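Local coordinates for protein putative alkaline phosphatase (PDB 4F1V) that binds phosphate in the periplasm with high affinity and probably hands it to the PstSACB ABC transporter for import into the cell, at residues F152-N157 / V269-P274; G165-T170 / G174-G179. All blocks are in the same frame, centred on the assembly; numbering follows the deposited sequence.

Interaction 1: F152-N157 / V269-P274; sequences FTRFLN and VPVFGP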
ATOM      1  N   PHE A 152       6.508  -1.112   4.618  1.00  3.23           N
ATOM      2  CA  PHE A 152       7.238  -1.848   5.682  1.00  3.06           C
ATOM      3  C   PHE A 152       8.609  -1.216   5.989  1.00  3.49           C
ATOM      4  O   PHE A 152       8.970  -1.065   7.148  1.00  3.60           O
ATOM      5  CB  PHE A 152       7.362  -3.312   5.259  1.00  3.28           C
ATOM      6  CG  PHE A 152       8.010  -4.210   6.310  1.00  3.86           C
ATOM      7  CD1 PHE A 152       7.536  -4.297   7.599  1.00  4.60           C
ATOM      8  CD2 PHE A 152       9.094  -4.994   5.963  1.00  4.62           C
ATOM      9  CE1 PHE A 152       8.076  -5.128   8.550  1.00  5.45           C
ATOM     10  CE2 PHE A 152       9.671  -5.853   6.907  1.00  5.61           C
ATOM     11  CZ  PHE A 152       9.177  -5.935   8.168  1.00  6.07           C
ATOM     12  N   THR A 153       9.340  -0.891   4.934  1.00  3.50           N
ATOM     13  CA  THR A 153      10.663  -0.291   5.142  1.00  3.26           C
ATOM     14  C   THR A 153      10.570   1.113   5.692  1.00  3.63           C
ATOM     15  O   THR A 153      11.495   1.546   6.390  1.00  4.05           O
ATOM     16  CB  THR A 153      11.547  -0.367   3.892  1.00  4.09           C
ATOM     17  OG1 THR A 153      10.982   0.419   2.805  1.00  4.08           O
ATOM     18  CG2 THR A 153      11.830  -1.777   3.475  1.00  4.29           C
ATOM     19  N   ARG A 154       9.466   1.847   5.494  0.80  3.58           N
ATOM     20  CA  ARG A 154       9.274   3.101   6.250  0.80  3.91           C
ATOM     21  C   ARG A 154       9.335   2.836   7.741  0.80  3.95           C
ATOM     22  O   ARG A 154       9.916   3.616   8.528  0.80  4.05           O
ATOM     23  CB  ARG A 154       7.957   3.784   5.855  0.80  3.72           C
ATOM     24  CG  ARG A 154       8.028   4.421   4.449  0.80  2.91           C
ATOM     25  CD  ARG A 154       6.739   5.215   4.139  0.80  4.15           C
ATOM     26  NE  ARG A 154       6.656   5.694   2.793  0.80  3.73           N
ATOM     27  CZ  ARG A 154       7.440   6.625   2.236  0.80  3.83           C
ATOM     28  NH1 ARG A 154       8.260   7.328   2.981  0.80  4.84           N
ATOM     29  NH2 ARG A 154       7.278   6.888   0.925  0.80  5.11           N
ATOM     30  N   PHE A 155       8.675   1.748   8.192  1.00  3.95           N
ATOM     31  CA  PHE A 155       8.603   1.437   9.632  1.00  3.84           C
ATOM     32  C   PHE A 155      10.005   1.040  10.134  1.00  3.88           C
ATOM     33  O   PHE A 155      10.504   1.525  11.160  1.00  4.61           O
ATOM     34  CB  PHE A 155       7.576   0.334   9.889  1.00  3.87           C
ATOM     35  CG  PHE A 155       7.444   0.016  11.351  1.00  4.34           C
ATOM     36  CD1 PHE A 155       6.689   0.852  12.163  1.00  4.69           C
ATOM     37  CD2 PHE A 155       8.026  -1.080  11.962  1.00  5.10           C
ATOM     38  CE1 PHE A 155       6.516   0.605  13.515  1.00  5.18           C
ATOM     39  CE2 PHE A 155       7.882  -1.343  13.325  1.00  5.74           C
ATOM     40  CZ  PHE A 155       7.123  -0.500  14.088  1.00  5.71           C
ATOM     41  N   LEU A 156      10.691   0.138   9.402  1.00  3.83           N
ATOM     42  CA  LEU A 156      12.023  -0.290   9.808  1.00  3.94           C
ATOM     43  C   LEU A 156      12.987   0.914   9.842  1.00  4.14           C
ATOM     44  O   LEU A 156      13.816   1.044  10.753  1.00  4.66           O
ATOM     45  CB  LEU A 156      12.547  -1.370   8.869  1.00  4.41           C
ATOM     46  CG  LEU A 156      11.709  -2.646   8.764  1.00  5.17           C
ATOM     47  CD1 LEU A 156      12.373  -3.580   7.755  1.00  6.89           C
ATOM     48  CD2 LEU A 156      11.507  -3.336  10.113  1.00  6.51           C
ATOM     49  N   ASN A 157      12.882   1.804   8.841  1.00  4.24           N
ATOM     50  CA  ASN A 157      13.729   2.980   8.774  1.00  4.32           C
ATOM     51  C   ASN A 157      13.520   3.862  10.037  1.00  4.34           C
ATOM     52  O   ASN A 157      14.463   4.441  10.562  1.00  5.50           O
ATOM     53  CB  ASN A 157      13.435   3.742   7.475  1.00  4.10           C
ATOM     54  CG  ASN A 157      14.077   5.095   7.433  1.00  4.97           C
ATOM     55  OD1 ASN A 157      13.449   6.109   7.756  1.00  5.49           O
ATOM     56  ND2 ASN A 157      15.339   5.154   7.008  1.00  5.67           N
ATOM     57  N   VAL A 269      -0.637  12.085  -0.437  1.00  3.78           N
ATOM     58  CA  VAL A 269      -0.405  10.744   0.173  1.00  4.28           C
ATOM     59  C   VAL A 269       0.324  10.923   1.492  1.00  3.99           C
ATOM     60  O   VAL A 269       1.522  11.255   1.515  1.00  4.87           O
ATOM     61  CB  VAL A 269       0.410   9.810  -0.746  1.00  5.00           C
ATOM     62  CG1 VAL A 269       0.696   8.500  -0.012  1.00  5.97           C
ATOM     63  CG2 VAL A 269      -0.353   9.585  -2.040  1.00  5.90           C
ATOM     64  N   PRO A 270      -0.338  10.682   2.628  1.00  4.44           N
ATOM     65  CA  PRO A 270       0.382  10.780   3.903  1.00  4.68           C
ATOM     66  C   PRO A 270       1.320   9.597   4.034  1.00  4.28           C
ATOM     67  O   PRO A 270       0.979   8.480   3.650  1.00  5.14           O
ATOM     68  CB  PRO A 270      -0.736  10.649   4.973  1.00  5.61           C
ATOM     69  CG  PRO A 270      -2.027  10.909   4.194  1.00  6.44           C
ATOM     70  CD  PRO A 270      -1.754  10.346   2.813  1.00  5.65           C
ATOM     71  N   VAL A 271       2.488   9.846   4.615  1.00  5.06           N
ATOM     72  CA  VAL A 271       3.372   8.791   4.975  1.00  5.29           C
ATOM     73  C   VAL A 271       3.719   8.887   6.452  1.00  4.25           C
ATOM     74  O   VAL A 271       3.773   9.964   7.043  1.00  5.36           O
ATOM     75  CB  VAL A 271       4.630   8.703   4.116  1.00  6.60           C
ATOM     76  CG1 VAL A 271       4.269   8.511   2.654  1.00  8.46           C
ATOM     77  CG2 VAL A 271       5.552   9.881   4.299  1.00 11.00           C
ATOM     78  N   PHE A 272       3.928   7.713   7.053  1.00  4.26           N
ATOM     79  CA  PHE A 272       4.464   7.599   8.393  1.00  4.21           C
ATOM     80  C   PHE A 272       5.970   7.576   8.332  1.00  4.47           C
ATOM     81  O   PHE A 272       6.574   7.262   7.254  1.00  5.51           O
ATOM     82  CB  PHE A 272       3.864   6.346   9.105  1.00  4.01           C
ATOM     83  CG  PHE A 272       2.415   6.484   9.401  1.00  4.19           C
ATOM     84  CD1 PHE A 272       1.447   6.182   8.424  1.00  4.83           C
ATOM     85  CD2 PHE A 272       1.984   6.960  10.644  1.00  4.76           C
ATOM     86  CE1 PHE A 272       0.102   6.351   8.726  1.00  5.88           C
ATOM     87  CE2 PHE A 272       0.644   7.107  10.920  1.00  5.39           C
ATOM     88  CZ  PHE A 272      -0.318   6.822   9.959  1.00  5.77           C
ATOM     89  N   GLY A 273       6.643   7.892   9.426  1.00  4.67           N
ATOM     90  CA  GLY A 273       8.083   8.003   9.424  1.00  4.80           C
ATOM     91  C   GLY A 273       8.562   8.280  10.830  1.00  4.50           C
ATOM     92  O   GLY A 273       7.871   8.085  11.826  1.00  4.83           O
ATOM     93  N   PRO A 274       9.830   8.720  10.940  1.00  4.46           N
ATOM     94  CA  PRO A 274      10.443   8.923  12.261  1.00  5.36           C
ATOM     95  C   PRO A 274       9.709   9.947  13.103  1.00  5.67           C
ATOM     96  O   PRO A 274       9.091  10.903  12.575  1.00  6.87           O
ATOM     97  CB  PRO A 274      11.837   9.419  11.896  1.00  6.46           C
ATOM     98  CG  PRO A 274      12.131   8.845  10.534  1.00  5.71           C
ATOM     99  CD  PRO A 274      10.783   8.964   9.840  1.00  5.01           C
TER
HETATM  100  O   HOH W   1       8.907   7.424   5.899  0.80  4.39           O
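The guanidinium plane of Arg154 lies against Val271, whose CG1 sits 3.6 Å above its centre on one face, while a water lies in the plane at its edge. Arg154 is modelled in two conformers, and this geometry belongs to one of them. In the venus-flytrap fold, helix 147-159, which follows strand 138-142 of the four-stranded sheet, thus meets 269-274, a stretch whose Val269, Pro270 and Phe272 pack on strand 291-299 of the five-stranded sheet. The contact therefore joins elements tied to two different sheets.

The Arg154 chain is extended from CG to NE (chi2 -174°, chi3 -173°) and crosses the Val271 side chain at about a right angle. Along it, CD passes 3.7 Å from the carbonyl O of Phe272. Arg154 NE then comes 3.7 Å from Val271 CG1, and Val271 CG2 is near NH1. Both methyls of the valine thus meet the guanidinium. The in-plane water bridges the two segments, accepting from Arg154 NH1 and donating to Phe272 O. The charge has a further mate in Glu150, whose OE2 forms a salt bridge with NH2, one helical turn earlier.

The Phe272 ring, whose end leads away from the helix, meets Tyr283, which also makes an edge-to-face pair with Phe155. Nearer the end of the helical segment, the Asn157 amide turns its nitrogen to the carbonyl O of Phe167. Its other end makes a looser contact, with Asn157 OD1 lying 4.1 Å from Pro274 CG.

Interaction 2: G165-T170 / G174-G179; sequences GNFAVT and GTSFSG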
ATOM      1  N   GLY A 165      24.088  -1.620  10.905  0.50 13.08           N
ATOM      2  CA  GLY A 165      23.640  -1.029   9.656  0.50  7.12           C
ATOM      3  C   GLY A 165      22.252  -0.471   9.875  0.50  8.66           C
ATOM      4  O   GLY A 165      21.702  -0.496  10.946  0.50  8.43           O
ATOM      5  N   ASN A 166      21.699   0.140   8.470  0.60  6.92           N
ATOM      6  CA  ASN A 166      20.496   0.890   8.413  0.60  8.87           C
ATOM      7  C   ASN A 166      19.526   0.372   7.369  0.60  6.91           C
ATOM      8  O   ASN A 166      19.957   0.007   6.305  0.60  5.84           O
ATOM      9  CB  ASN A 166      20.781   2.389   8.042  0.60 14.32           C
ATOM     10  CG  ASN A 166      21.777   3.045   8.948  0.60 16.29           C
ATOM     11  OD1 ASN A 166      21.652   2.884  10.119  0.60 18.32           O
ATOM     12  ND2 ASN A 166      22.798   3.696   8.411  0.60 27.26           N
ATOM     13  N   PHE A 167      18.211   0.422   7.669  1.00  5.51           N
ATOM     14  CA  PHE A 167      17.243   0.167   6.615  1.00  5.33           C
ATOM     15  C   PHE A 167      16.854   1.463   5.880  1.00  5.21           C
ATOM     16  O   PHE A 167      16.403   2.416   6.514  1.00  6.55           O
ATOM     17  CB  PHE A 167      15.927  -0.435   7.177  1.00  5.34           C
ATOM     18  CG  PHE A 167      16.061  -1.818   7.775  1.00  5.46           C
ATOM     19  CD1 PHE A 167      15.960  -2.932   6.918  1.00  5.61           C
ATOM     20  CD2 PHE A 167      16.288  -2.048   9.117  1.00  5.11           C
ATOM     21  CE1 PHE A 167      16.035  -4.179   7.464  1.00  6.24           C
ATOM     22  CE2 PHE A 167      16.338  -3.319   9.654  1.00  5.99           C
ATOM     23  CZ  PHE A 167      16.241  -4.418   8.811  1.00  5.61           C
ATOM     24  N   ALA A 168      16.986   1.469   4.588  1.00  5.59           N
ATOM     25  CA  ALA A 168      16.528   2.544   3.695  1.00  5.89           C
ATOM     26  C   ALA A 168      15.069   2.265   3.334  1.00  4.87           C
ATOM     27  O   ALA A 168      14.630   1.127   3.139  1.00  5.00           O
ATOM     28  CB  ALA A 168      17.392   2.575   2.429  1.00  7.80           C
ATOM     29  N   VAL A 169      14.306   3.368   3.153  1.00  5.09           N
ATOM     30  CA  VAL A 169      13.018   3.299   2.514  1.00  4.69           C
ATOM     31  C   VAL A 169      13.163   2.955   1.057  1.00  4.51           C
ATOM     32  O   VAL A 169      13.922   3.631   0.327  1.00  5.89           O
ATOM     33  CB  VAL A 169      12.247   4.613   2.662  1.00  4.87           C
ATOM     34  CG1 VAL A 169      10.873   4.474   1.991  1.00  5.86           C
ATOM     35  CG2 VAL A 169      12.124   4.999   4.133  1.00  5.91           C
ATOM     36  N   THR A 170      12.520   1.898   0.575  1.00  4.30           N
ATOM     37  CA  THR A 170      12.676   1.431  -0.798  1.00  4.75           C
ATOM     38  C   THR A 170      11.444   0.610  -1.179  1.00  4.15           C
ATOM     39  O   THR A 170      10.702   0.143  -0.328  1.00  4.65           O
ATOM     40  CB  THR A 170      13.973   0.602  -0.942  1.00  6.27           C
ATOM     41  OG1 THR A 170      14.136   0.233  -2.284  1.00  6.32           O
ATOM     42  CG2 THR A 170      14.019  -0.611  -0.008  1.00  6.32           C
ATOM     43  N   GLY A 174      15.368  -6.299  -1.203  1.00  5.34           N
ATOM     44  CA  GLY A 174      16.720  -6.828  -1.363  1.00  7.60           C
ATOM     45  C   GLY A 174      17.846  -5.840  -1.237  1.00  8.45           C
ATOM     46  O   GLY A 174      18.966  -6.251  -1.010  1.00 12.61           O
ATOM     47  N   THR A 175      17.508  -4.538  -1.315  1.00  7.30           N
ATOM     48  CA  THR A 175      18.546  -3.488  -1.109  1.00 10.30           C
ATOM     49  C   THR A 175      18.236  -2.624   0.086  1.00  8.48           C
ATOM     50  O   THR A 175      18.939  -1.595   0.290  1.00 12.47           O
ATOM     51  CB  THR A 175      18.789  -2.651  -2.390  1.00 12.61           C
ATOM     52  OG1 THR A 175      17.505  -2.063  -2.740  1.00 13.63           O
ATOM     53  CG2 THR A 175      19.300  -3.528  -3.483  1.00 27.31           C
ATOM     54  N   SER A 176      17.228  -2.904   0.906  1.00  5.68           N
ATOM     55  CA  SER A 176      16.875  -2.004   1.984  1.00  5.66           C
ATOM     56  C   SER A 176      17.997  -1.913   3.056  1.00  5.68           C
ATOM     57  O   SER A 176      18.388  -0.783   3.441  1.00  6.31           O
ATOM     58  CB  SER A 176      15.554  -2.406   2.674  1.00  4.99           C
ATOM     59  OG  SER A 176      15.273  -1.571   3.748  1.00  5.28           O
ATOM     60  N   PHE A 177      18.405  -3.045   3.626  1.00  5.80           N
ATOM     61  CA  PHE A 177      19.327  -3.042   4.746  1.00  5.81           C
ATOM     62  C   PHE A 177      20.776  -2.872   4.243  1.00  6.58           C
ATOM     63  O   PHE A 177      21.207  -3.638   3.381  1.00  7.56           O
ATOM     64  CB  PHE A 177      19.194  -4.341   5.556  1.00  6.50           C
ATOM     65  CG  PHE A 177      19.948  -4.300   6.888  1.00  6.22           C
ATOM     66  CD1 PHE A 177      19.630  -3.339   7.853  1.00  6.32           C
ATOM     67  CD2 PHE A 177      20.983  -5.187   7.114  1.00  7.42           C
ATOM     68  CE1 PHE A 177      20.339  -3.274   9.042  1.00  7.43           C
ATOM     69  CE2 PHE A 177      21.706  -5.137   8.324  1.00  7.87           C
ATOM     70  CZ  PHE A 177      21.423  -4.156   9.253  1.00  7.64           C
ATOM     71  N   SER A 178      21.504  -1.927   4.806  1.00  6.98           N
ATOM     72  CA  SER A 178      22.839  -1.682   4.343  1.00  7.62           C
ATOM     73  C   SER A 178      23.804  -2.840   4.625  1.00  8.05           C
ATOM     74  O   SER A 178      24.858  -2.895   3.935  1.00 10.46           O
ATOM     75  CB  SER A 178      23.362  -0.367   4.905  1.00  8.73           C
ATOM     76  OG  SER A 178      23.515  -0.495   6.288  1.00  9.71           O
ATOM     77  N   GLY A 179      23.464  -3.728   5.547  1.00  8.26           N
ATOM     78  CA  GLY A 179      24.251  -4.946   5.840  1.00  8.69           C
ATOM     79  C   GLY A 179      23.815  -6.203   5.059  1.00  9.53           C
ATOM     80  O   GLY A 179      24.300  -7.245   5.386  1.00 13.60           O
TER
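Phe167 leads its side chain past Ser176 and onto Phe177. Its CB lies 3.7 Å from Ser176 OG, and the same hydroxyl oxygen sits in the ring plane at the edge, 3.5 Å from CD1. Farther out, CE1 meets the CB of Phe177, and at the tip CZ lies 3.7 Å from Phe177 CD1. That CD1 stands over the centre of the Phe167 ring, yet the planes are inclined at 46°, so the two rings meet obliquely.

Ser176 OG, anti to its own backbone N (chi1 177°), donates to Ala168 O at 2.8 Å, in the carbonyl plane and on a lone pair. Ala168 N returns an almost straight bond (176°) to Ser176 O, although from above that carbonyl's plane. Ser178 N donates to Asn166 O; a bond from Asn166 N to Ser178 OG is doubtful, resting on one of two conformers.

Replacing Phe167 with an alanine would probably leave Phe177 CD1 without the ring face it rests over and open a gap beside Leu156 and Cys160, the latter disulfide-bonded to Cys115. The backbone bonds flank Phe167 and Phe177, which makes them a non-hydrogen-bonded pair: a single antiparallel beta bridge within an otherwise irregular loop.

Interaction 2 is nested in the chain between the segments of interaction 1, and both rest on helix 147-159, whose start, Gly147 and Thr148, lines the phosphate pocket. Interaction 1 is a surface contact between elements distant in sequence, made by an arginine over a valine and a bridging water. Interaction 2 joins neighbouring parts of one loop; it is partly buried, with direct hydrogen bonds and an aromatic pair turned inward. The two meet on the helix: Thr153 OG1 probably bonds Thr170 N at 3.1 Å, and its CG2 packs against Ser176 OG. Arg154 carries interaction 1, Thr153 reaches the bridged loop, and Asn157 serves both, through OD1 near Pro274 and ND2 on Phe167 O.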